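Side-chain contacts in uncharacterized protein Q64V53_BACFR (Bacteroides fragilis, PDB 2RA8), which is of unknown function but joins an N-terminal WGR domain, a module that probably takes part in nucleic acid binding, to a leucine-rich-repeat domain: residues Trp16-Arg21 with Val25-Gly30; Glu142-Gly147 with Ser165-Ala170; Glu294-Leu299 with Lys325-Ser330. One frame throughout, in Å; residues are numbered along the deposited sequence.

Contact 1. Residues Trp16-Arg21 with Val25-Gly30; sequences WSIDVR and VIVNYG
Trp16 packs against Val27 across a beta hairpin of the WGR domain, formed by strands 13-21 and 24-31. From Trp16 CB, which points to the face shared with Ile18 and Val27, CG stands anti to the backbone N (chi1 178°), which leans the indole toward the C-terminal side of Trp16, over to Val27. CD1 then lies 4.0 Å from Tyr29 CB. NE1 meets Val27 CG1 at 3.5 Å, and farther along the ring CZ2 approaches Val27 CG2 at 4.1 Å. The ring meets these groups obliquely, and Lys60 of helix 46-62 makes a cation-pi contact with it.

Ile18, Val20 and Val25 continue this face. Ile18 CD1 reaches Val25 CG1 at 3.6 Å, and helix 46-62 packs on Ile18 and Val20. Ser17 and Asn28 form a hydrogen-bonded pair, as do Asp19 and Ile26. Ile26 N bonds to Asp19 O at 2.7 Å.

The other face is more polar. Asp19 and Arg21 form a salt bridge along one strand. Asn28 ND2 bonds to the carbonyls of Asp35 and Gln37. Two waters sit at Ser17 OG: one donates to Ile26 O, the other to Asn28 OD1 at 2.7 Å.

Contact 2. Residues Glu142-Gly147 with Ser165-Ala170; sequences EGLFWG and SPVLDA
Val167 meets Leu144 and Trp146 through a single methyl, CG1. This methyl lies 4.1 Å from Trp146 CZ3 and 4.3 Å from Leu144 CD2. It approaches the indole obliquely, at the six-membered ring. Leu144 CD2 has a second neighbour in the helix, Leu168 CD2, also at 4.3 Å. The four side chains are buried, and the contact between the two segments is entirely apolar.

The torsions explain the reach. A chi1 of 172° sets Val167 CG1 opposite the backbone N, and its CB already points at the strand. Leu168 starts off along the flank of the helix, but its side branch CD2 comes back to Leu144. Leu144 and Trp146 are two residues apart on strand 143-146 and so share one face of it. Phe145, between them, points to the other face and makes a cation-pi contact with Lys178.

The next shell holds these groups in place. Helix 125-132 touches both partners: Ile127 and Ile131 pack on Trp146, and Ala128 packs on Val167. On strand 111-114, Ile112 touches Leu144 and Ile114 touches Trp146. The indole also has a polar tether, a weak hydrogen bond between its NE1 and Gln161 OE1. On the helix, Asp169 forms salt bridges with Lys190 and Arg192.

The strand and helix axes are 11.6 Å apart and run nearly antiparallel, at 159°. Strand 143-146, helix 165-169 and strand 176-180 form a beta-alpha-beta unit. Such a unit, with its helix packed on one face of a parallel sheet, is typical of leucine-rich-repeat folds.

Contact 3. Residues Glu294-Leu299 with Lys325-Ser330; sequences EGARLL and KELQKS
Arg297 and Glu326 meet between two neighbouring helices, 293-300 and 321-330. Their side chains cross at about a right angle. Glu326 points at the opposite helix from its CB onward. Its chain is stretched out, so the carboxylate is carried well away from its own helix. Arg297 begins the other way, with its CB directed away from the partner helix. Bends at chi2 (-66°) and chi3 (94°) turn the guanidinium back.

The two charged groups meet at the guanidinium edge. Glu326 OE2 lies in the guanidinium plane, 2.6 Å from Arg297 NH2. Glu326 OE1 is farther from the same nitrogen, at 3.6 Å, so one oxygen makes the bridge. The carboxylate plane is turned 40° from that of the guanidinium. The N-H points poorly at the oxygen, and the hydrogen bond within this salt bridge is weak.

Beside this pair is an apolar one. Ala296 and Leu327 have the nearest CA atoms of the two segments, 7.6 Å apart. Each side chain points toward the other helix. Ala296 CB touches both methyls of Leu327, CD1 at 3.7 Å and CD2 at 3.9 Å. Leu319 packs on both residues, and Leu300 adds to the cover of Leu327.

The chemistry is thus split between a buried alanine-leucine contact and a more exposed ion pair. With one close oxygen and a poorly aimed N-H, the pair is probably held more by charge than by a directed hydrogen bond.

In the fold
The three contacts follow one another along the chain and do not touch. Contact 1 belongs to the antiparallel sheet of the WGR domain. Contacts 2 and 3 probably belong to the leucine-rich-repeat domain, consistent with the ten-strand parallel sheet there. Contact 2 joins the third strand of that sheet to a helix; contact 3 joins two helices near its far end. Their centres are 39 Å apart, on opposite sides of the chain's centre. Contact 1 is 37 Å from contact 2 and 41 Å from contact 3, centre to centre. The second subunit touches two of these regions: its Glu153 bonds to Tyr29, and its Tyr343 and Glu342 pack on Lys325 and Gln328.

Contact 1. Residues Trp16-Arg21 with Val25-Gly30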
loop_
_atom_site.group_PDB
_atom_site.type_symbol
_atom_site.label_atom_id
_atom_site.label_comp_id
_atom_site.label_asym_id
_atom_site.label_seq_id
_atom_site.Cartn_x
_atom_site.Cartn_y
_atom_site.Cartn_z
ATOM N N TRP A 16 16.594 3.914 14.505
ATOM C CA TRP A 16 16.933 5.060 13.682
ATOM C C TRP A 16 17.723 5.968 14.587
ATOM O O TRP A 16 17.269 6.296 15.684
ATOM C CB TRP A 16 15.646 5.757 13.206
ATOM C CG TRP A 16 15.848 6.990 12.366
ATOM C CD1 TRP A 16 16.022 7.046 11.009
ATOM C CD2 TRP A 16 15.882 8.342 12.837
ATOM N NE1 TRP A 16 16.159 8.357 10.603
ATOM C CE2 TRP A 16 16.077 9.169 11.700
ATOM C CE3 TRP A 16 15.759 8.934 14.101
ATOM C CZ2 TRP A 16 16.157 10.563 11.799
ATOM C CZ3 TRP A 16 15.838 10.327 14.200
ATOM C CH2 TRP A 16 16.035 11.125 13.047
ATOM N N SER A 17 18.926 6.346 14.167
ATOM C CA SER A 17 19.748 7.241 14.975
ATOM C C SER A 17 20.186 8.420 14.154
ATOM O O SER A 17 20.332 8.326 12.927
ATOM C CB SER A 17 20.974 6.511 15.554
ATOM O OG SER A 17 21.958 6.236 14.572
ATOM N N ILE A 18 20.374 9.553 14.821
ATOM C CA ILE A 18 20.795 10.764 14.137
ATOM C C ILE A 18 21.856 11.485 14.915
ATOM O O ILE A 18 21.847 11.511 16.150
ATOM C CB ILE A 18 19.581 11.703 13.863
ATOM C CG1 ILE A 18 20.019 12.877 12.986
ATOM C CG2 ILE A 18 18.977 12.186 15.183
ATOM C CD1 ILE A 18 18.856 13.702 12.429
ATOM N N ASP A 19 22.799 12.071 14.186
ATOM C CA ASP A 19 23.908 12.793 14.798
ATOM C C ASP A 19 24.303 13.916 13.896
ATOM O O ASP A 19 24.327 13.745 12.674
ATOM C CB ASP A 19 25.097 11.840 14.993
ATOM C CG ASP A 19 26.181 12.419 15.895
ATOM O OD1 ASP A 19 25.871 13.267 16.757
ATOM O OD2 ASP A 19 27.350 12.003 15.749
ATOM N N VAL A 20 24.583 15.084 14.471
ATOM C CA VAL A 20 25.009 16.215 13.661
ATOM C C VAL A 20 26.447 16.524 13.957
ATOM O O VAL A 20 26.813 16.782 15.105
ATOM C CB VAL A 20 24.180 17.499 13.928
ATOM C CG1 VAL A 20 24.746 18.656 13.096
ATOM C CG2 VAL A 20 22.720 17.279 13.565
ATOM N N ARG A 21 27.281 16.478 12.926
ATOM C CA ARG A 21 28.695 16.791 13.080
ATOM C C ARG A 21 29.066 17.831 12.059
ATOM O O ARG A 21 29.164 17.542 10.864
ATOM C CB ARG A 21 29.553 15.535 12.913
ATOM C CG ARG A 21 29.494 14.611 14.119
ATOM C CD ARG A 21 30.414 13.416 13.960
ATOM N NE ARG A 21 30.358 12.541 15.128
ATOM C CZ ARG A 21 31.097 11.447 15.286
ATOM N NH1 ARG A 21 31.961 11.083 14.346
ATOM N NH2 ARG A 21 30.974 10.716 16.387
ATOM N N VAL A 25 24.617 15.906 8.636
ATOM C CA VAL A 25 23.630 15.216 9.455
ATOM C C VAL A 25 23.831 13.757 9.098
ATOM O O VAL A 25 23.743 13.376 7.923
ATOM C CB VAL A 25 22.181 15.637 9.109
ATOM C CG1 VAL A 25 21.195 14.771 9.883
ATOM C CG2 VAL A 25 21.957 17.112 9.454
ATOM N N ILE A 26 24.124 12.940 10.104
ATOM C CA ILE A 26 24.369 11.519 9.895
ATOM C C ILE A 26 23.277 10.637 10.467
ATOM O O ILE A 26 23.057 10.601 11.683
ATOM C CB ILE A 26 25.720 11.113 10.513
ATOM C CG1 ILE A 26 26.820 12.049 9.997
ATOM C CG2 ILE A 26 26.040 9.665 10.167
ATOM C CD1 ILE A 26 28.141 11.898 10.710
ATOM N N VAL A 27 22.598 9.916 9.578
ATOM C CA VAL A 27 21.514 9.014 9.946
ATOM C C VAL A 27 21.952 7.578 9.764
ATOM O O VAL A 27 22.633 7.234 8.785
ATOM C CB VAL A 27 20.255 9.275 9.065
ATOM C CG1 VAL A 27 19.296 8.107 9.150
ATOM C CG2 VAL A 27 19.555 10.552 9.514
ATOM N N ASN A 28 21.560 6.738 10.715
ATOM C CA ASN A 28 21.871 5.314 10.702
ATOM C C ASN A 28 20.569 4.608 11.018
ATOM O O ASN A 28 19.958 4.864 12.061
ATOM C CB ASN A 28 22.923 5.006 11.775
ATOM C CG ASN A 28 23.316 3.539 11.817
ATOM O OD1 ASN A 28 23.735 3.028 12.858
ATOM N ND2 ASN A 28 23.203 2.858 10.684
ATOM N N TYR A 29 20.129 3.723 10.125
ATOM C CA TYR A 29 18.877 3.004 10.324
ATOM C C TYR A 29 18.897 1.585 9.852
ATOM O O TYR A 29 19.582 1.253 8.888
ATOM C CB TYR A 29 17.725 3.720 9.609
ATOM C CG TYR A 29 17.817 3.703 8.097
ATOM C CD1 TYR A 29 18.722 4.520 7.422
ATOM C CD2 TYR A 29 17.009 2.853 7.343
ATOM C CE1 TYR A 29 18.821 4.489 6.025
ATOM C CE2 TYR A 29 17.097 2.812 5.949
ATOM C CZ TYR A 29 18.005 3.631 5.302
ATOM O OH TYR A 29 18.093 3.592 3.928
ATOM N N GLY A 30 18.109 0.740 10.512
ATOM C CA GLY A 30 18.043 -0.660 10.134
ATOM C C GLY A 30 17.252 -1.498 11.123
ATOM O O GLY A 30 16.649 -0.969 12.063
HETATM O O HOH W 1 23.433 8.568 13.523
HETATM O O HOH W 2 23.697 4.290 15.263
#

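Contact 2. Residues Glu142-Gly147 with Ser165-Ala170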
loop_
_atom_site.group_PDB
_atom_site.type_symbol
_atom_site.label_atom_id
_atom_site.label_comp_id
_atom_site.label_asym_id
_atom_site.label_seq_id
_atom_site.Cartn_x
_atom_site.Cartn_y
_atom_site.Cartn_z
ATOM N N GLU A 142 3.056 -12.017 24.245
ATOM C CA GLU A 142 2.303 -10.872 24.729
ATOM C C GLU A 142 1.466 -10.253 23.640
ATOM O O GLU A 142 0.589 -9.436 23.908
ATOM C CB GLU A 142 3.264 -9.821 25.293
ATOM C CG GLU A 142 4.243 -10.412 26.309
ATOM C CD GLU A 142 5.111 -9.376 26.971
ATOM O OE1 GLU A 142 5.343 -8.315 26.350
ATOM O OE2 GLU A 142 5.573 -9.631 28.102
ATOM N N GLY A 143 1.737 -10.632 22.397
ATOM C CA GLY A 143 0.974 -10.094 21.291
ATOM C C GLY A 143 0.716 -11.152 20.241
ATOM O O GLY A 143 1.597 -11.941 19.926
ATOM N N LEU A 144 -0.499 -11.169 19.702
ATOM C CA LEU A 144 -0.885 -12.129 18.679
ATOM C C LEU A 144 -1.692 -11.472 17.581
ATOM O O LEU A 144 -2.715 -10.839 17.842
ATOM C CB LEU A 144 -1.725 -13.259 19.295
ATOM C CG LEU A 144 -2.413 -14.220 18.306
ATOM C CD1 LEU A 144 -1.355 -14.946 17.472
ATOM C CD2 LEU A 144 -3.279 -15.219 19.066
ATOM N N PHE A 145 -1.226 -11.615 16.343
ATOM C CA PHE A 145 -1.927 -11.072 15.181
ATOM C C PHE A 145 -2.256 -12.303 14.399
ATOM O O PHE A 145 -1.406 -12.854 13.709
ATOM C CB PHE A 145 -1.006 -10.141 14.364
ATOM C CG PHE A 145 -1.648 -9.543 13.128
ATOM C CD1 PHE A 145 -2.994 -9.744 12.825
ATOM C CD2 PHE A 145 -0.882 -8.776 12.259
ATOM C CE1 PHE A 145 -3.558 -9.186 11.667
ATOM C CE2 PHE A 145 -1.440 -8.213 11.101
ATOM C CZ PHE A 145 -2.777 -8.420 10.808
ATOM N N TRP A 146 -3.502 -12.745 14.527
ATOM C CA TRP A 146 -3.999 -13.957 13.883
ATOM C C TRP A 146 -4.736 -13.694 12.583
ATOM O O TRP A 146 -5.774 -13.032 12.581
ATOM C CB TRP A 146 -4.935 -14.690 14.870
ATOM C CG TRP A 146 -5.370 -16.051 14.418
ATOM C CD1 TRP A 146 -6.329 -16.342 13.486
ATOM C CD2 TRP A 146 -4.835 -17.304 14.854
ATOM N NE1 TRP A 146 -6.425 -17.702 13.318
ATOM C CE2 TRP A 146 -5.524 -18.317 14.144
ATOM C CE3 TRP A 146 -3.848 -17.669 15.775
ATOM C CZ2 TRP A 146 -5.248 -19.678 14.331
ATOM C CZ3 TRP A 146 -3.573 -19.024 15.964
ATOM C CH2 TRP A 146 -4.276 -20.013 15.243
ATOM N N GLY A 147 -4.207 -14.208 11.475
ATOM C CA GLY A 147 -4.865 -14.022 10.190
ATOM C C GLY A 147 -4.344 -12.900 9.302
ATOM O O GLY A 147 -5.112 -12.273 8.577
ATOM N N SER A 165 -10.795 -19.648 21.208
ATOM C CA SER A 165 -10.771 -19.547 22.666
ATOM C C SER A 165 -9.695 -20.427 23.278
ATOM O O SER A 165 -9.055 -20.043 24.262
ATOM C CB SER A 165 -12.129 -19.906 23.262
ATOM O OG SER A 165 -12.116 -19.736 24.674
ATOM N N PRO A 166 -9.470 -21.627 22.717
ATOM C CA PRO A 166 -8.429 -22.476 23.308
ATOM C C PRO A 166 -7.034 -21.931 23.100
ATOM O O PRO A 166 -6.138 -22.163 23.918
ATOM C CB PRO A 166 -8.633 -23.815 22.604
ATOM C CG PRO A 166 -10.107 -23.826 22.340
ATOM C CD PRO A 166 -10.339 -22.419 21.828
ATOM N N VAL A 167 -6.844 -21.211 21.997
ATOM C CA VAL A 167 -5.550 -20.615 21.684
ATOM C C VAL A 167 -5.293 -19.470 22.627
ATOM O O VAL A 167 -4.186 -19.320 23.140
ATOM C CB VAL A 167 -5.504 -20.110 20.220
ATOM C CG1 VAL A 167 -4.229 -19.318 19.972
ATOM C CG2 VAL A 167 -5.566 -21.302 19.269
ATOM N N LEU A 168 -6.316 -18.659 22.875
ATOM C CA LEU A 168 -6.169 -17.544 23.792
ATOM C C LEU A 168 -5.930 -18.073 25.200
ATOM O O LEU A 168 -5.219 -17.449 25.988
ATOM C CB LEU A 168 -7.422 -16.652 23.763
ATOM C CG LEU A 168 -7.768 -16.040 22.386
ATOM C CD1 LEU A 168 -9.018 -15.192 22.515
ATOM C CD2 LEU A 168 -6.608 -15.197 21.860
ATOM N N ASP A 169 -6.507 -19.232 25.522
ATOM C CA ASP A 169 -6.318 -19.817 26.853
ATOM C C ASP A 169 -4.897 -20.298 27.053
ATOM O O ASP A 169 -4.402 -20.312 28.178
ATOM C CB ASP A 169 -7.280 -20.996 27.090
ATOM C CG ASP A 169 -8.746 -20.566 27.141
ATOM O OD1 ASP A 169 -9.022 -19.353 27.284
ATOM O OD2 ASP A 169 -9.623 -21.453 27.047
ATOM N N ALA A 170 -4.241 -20.699 25.964
ATOM C CA ALA A 170 -2.850 -21.168 26.005
ATOM C C ALA A 170 -1.838 -20.011 26.042
ATOM O O ALA A 170 -0.635 -20.227 26.185
ATOM C CB ALA A 170 -2.566 -22.076 24.789
#

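Contact 3. Residues Glu294-Leu299 with Lys325-Ser330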
loop_
_atom_site.group_PDB
_atom_site.type_symbol
_atom_site.label_atom_id
_atom_site.label_comp_id
_atom_site.label_asym_id
_atom_site.label_seq_id
_atom_site.Cartn_x
_atom_site.Cartn_y
_atom_site.Cartn_z
ATOM N N GLU A 294 -23.864 14.586 7.842
ATOM C CA GLU A 294 -24.889 14.558 8.877
ATOM C C GLU A 294 -24.359 13.848 10.094
ATOM O O GLU A 294 -24.874 14.015 11.201
ATOM C CB GLU A 294 -26.175 13.892 8.365
ATOM C CG GLU A 294 -25.972 12.662 7.513
ATOM C CD GLU A 294 -27.273 12.183 6.891
ATOM O OE1 GLU A 294 -27.235 11.220 6.095
ATOM O OE2 GLU A 294 -28.331 12.769 7.200
ATOM N N GLY A 295 -23.309 13.061 9.893
ATOM C CA GLY A 295 -22.697 12.360 11.003
ATOM C C GLY A 295 -21.799 13.326 11.751
ATOM O O GLY A 295 -21.870 13.438 12.978
ATOM N N ALA A 296 -20.949 14.032 11.007
ATOM C CA ALA A 296 -20.033 15.007 11.597
ATOM C C ALA A 296 -20.813 16.102 12.271
ATOM O O ALA A 296 -20.395 16.652 13.292
ATOM C CB ALA A 296 -19.140 15.599 10.523
ATOM N N ARG A 297 -21.958 16.425 11.681
ATOM C CA ARG A 297 -22.861 17.452 12.186
ATOM C C ARG A 297 -23.136 17.241 13.661
ATOM O O ARG A 297 -23.089 18.181 14.465
ATOM C CB ARG A 297 -24.186 17.376 11.423
ATOM C CG ARG A 297 -24.695 18.677 10.820
ATOM C CD ARG A 297 -25.067 19.702 11.874
ATOM N NE ARG A 297 -23.968 20.615 12.179
ATOM C CZ ARG A 297 -23.391 21.415 11.285
ATOM N NH1 ARG A 297 -23.802 21.411 10.024
ATOM N NH2 ARG A 297 -22.413 22.235 11.652
ATOM N N LEU A 298 -23.436 15.997 14.020
ATOM C CA LEU A 298 -23.736 15.661 15.404
ATOM C C LEU A 298 -22.610 16.064 16.321
ATOM O O LEU A 298 -22.842 16.610 17.405
ATOM C CB LEU A 298 -24.003 14.160 15.538
ATOM C CG LEU A 298 -25.066 13.541 14.616
ATOM C CD1 LEU A 298 -25.152 12.063 14.905
ATOM C CD2 LEU A 298 -26.420 14.196 14.822
ATOM N N LEU A 299 -21.379 15.806 15.891
ATOM C CA LEU A 299 -20.215 16.158 16.691
ATOM C C LEU A 299 -20.184 17.632 16.947
ATOM O O LEU A 299 -20.004 18.067 18.087
ATOM C CB LEU A 299 -18.924 15.760 15.980
ATOM C CG LEU A 299 -18.658 14.273 15.786
ATOM C CD1 LEU A 299 -17.499 14.101 14.815
ATOM C CD2 LEU A 299 -18.352 13.622 17.129
ATOM N N LYS A 325 -13.630 21.578 6.713
ATOM C CA LYS A 325 -13.079 22.867 7.132
ATOM C C LYS A 325 -13.679 23.231 8.471
ATOM O O LYS A 325 -12.973 23.645 9.389
ATOM C CB LYS A 325 -13.438 23.978 6.139
ATOM C CG LYS A 325 -12.952 23.775 4.716
ATOM C CD LYS A 325 -11.450 23.959 4.573
ATOM C CE LYS A 325 -11.035 23.821 3.109
ATOM N NZ LYS A 325 -9.592 24.100 2.881
ATOM N N GLU A 326 -14.998 23.074 8.580
ATOM C CA GLU A 326 -15.722 23.396 9.809
ATOM C C GLU A 326 -15.222 22.567 10.953
ATOM O O GLU A 326 -14.958 23.082 12.038
ATOM C CB GLU A 326 -17.218 23.139 9.636
ATOM C CG GLU A 326 -18.088 23.997 10.548
ATOM C CD GLU A 326 -19.571 23.714 10.390
ATOM O OE1 GLU A 326 -20.008 23.454 9.249
ATOM O OE2 GLU A 326 -20.302 23.764 11.401
ATOM N N LEU A 327 -15.092 21.267 10.714
ATOM C CA LEU A 327 -14.603 20.349 11.736
ATOM C C LEU A 327 -13.220 20.742 12.167
ATOM O O LEU A 327 -12.902 20.742 13.357
ATOM C CB LEU A 327 -14.568 18.919 11.194
ATOM C CG LEU A 327 -15.927 18.265 10.970
ATOM C CD1 LEU A 327 -15.759 17.028 10.114
ATOM C CD2 LEU A 327 -16.558 17.928 12.316
ATOM N N GLN A 328 -12.388 21.088 11.191
ATOM C CA GLN A 328 -11.010 21.487 11.452
ATOM C C GLN A 328 -10.950 22.679 12.388
ATOM O O GLN A 328 -10.220 22.669 13.382
ATOM C CB GLN A 328 -10.320 21.859 10.134
ATOM C CG GLN A 328 -8.966 21.198 9.881
ATOM C CD GLN A 328 -9.089 19.790 9.330
ATOM O OE1 GLN A 328 -8.095 19.171 8.950
ATOM N NE2 GLN A 328 -10.312 19.276 9.282
ATOM N N LYS A 329 -11.734 23.708 12.075
ATOM C CA LYS A 329 -11.750 24.938 12.863
ATOM C C LYS A 329 -12.557 24.897 14.140
ATOM O O LYS A 329 -12.206 25.571 15.110
ATOM C CB LYS A 329 -12.257 26.100 12.004
ATOM C CG LYS A 329 -11.961 27.474 12.584
ATOM C CD LYS A 329 -12.587 28.580 11.746
ATOM C CE LYS A 329 -12.047 29.948 12.146
ATOM N NZ LYS A 329 -12.224 30.224 13.599
ATOM N N SER A 330 -13.636 24.120 14.155
ATOM C CA SER A 330 -14.492 24.032 15.334
ATOM C C SER A 330 -14.083 23.004 16.375
ATOM O O SER A 330 -14.495 23.102 17.530
ATOM C CB SER A 330 -15.941 23.769 14.910
ATOM O OG SER A 330 -16.435 24.827 14.104
#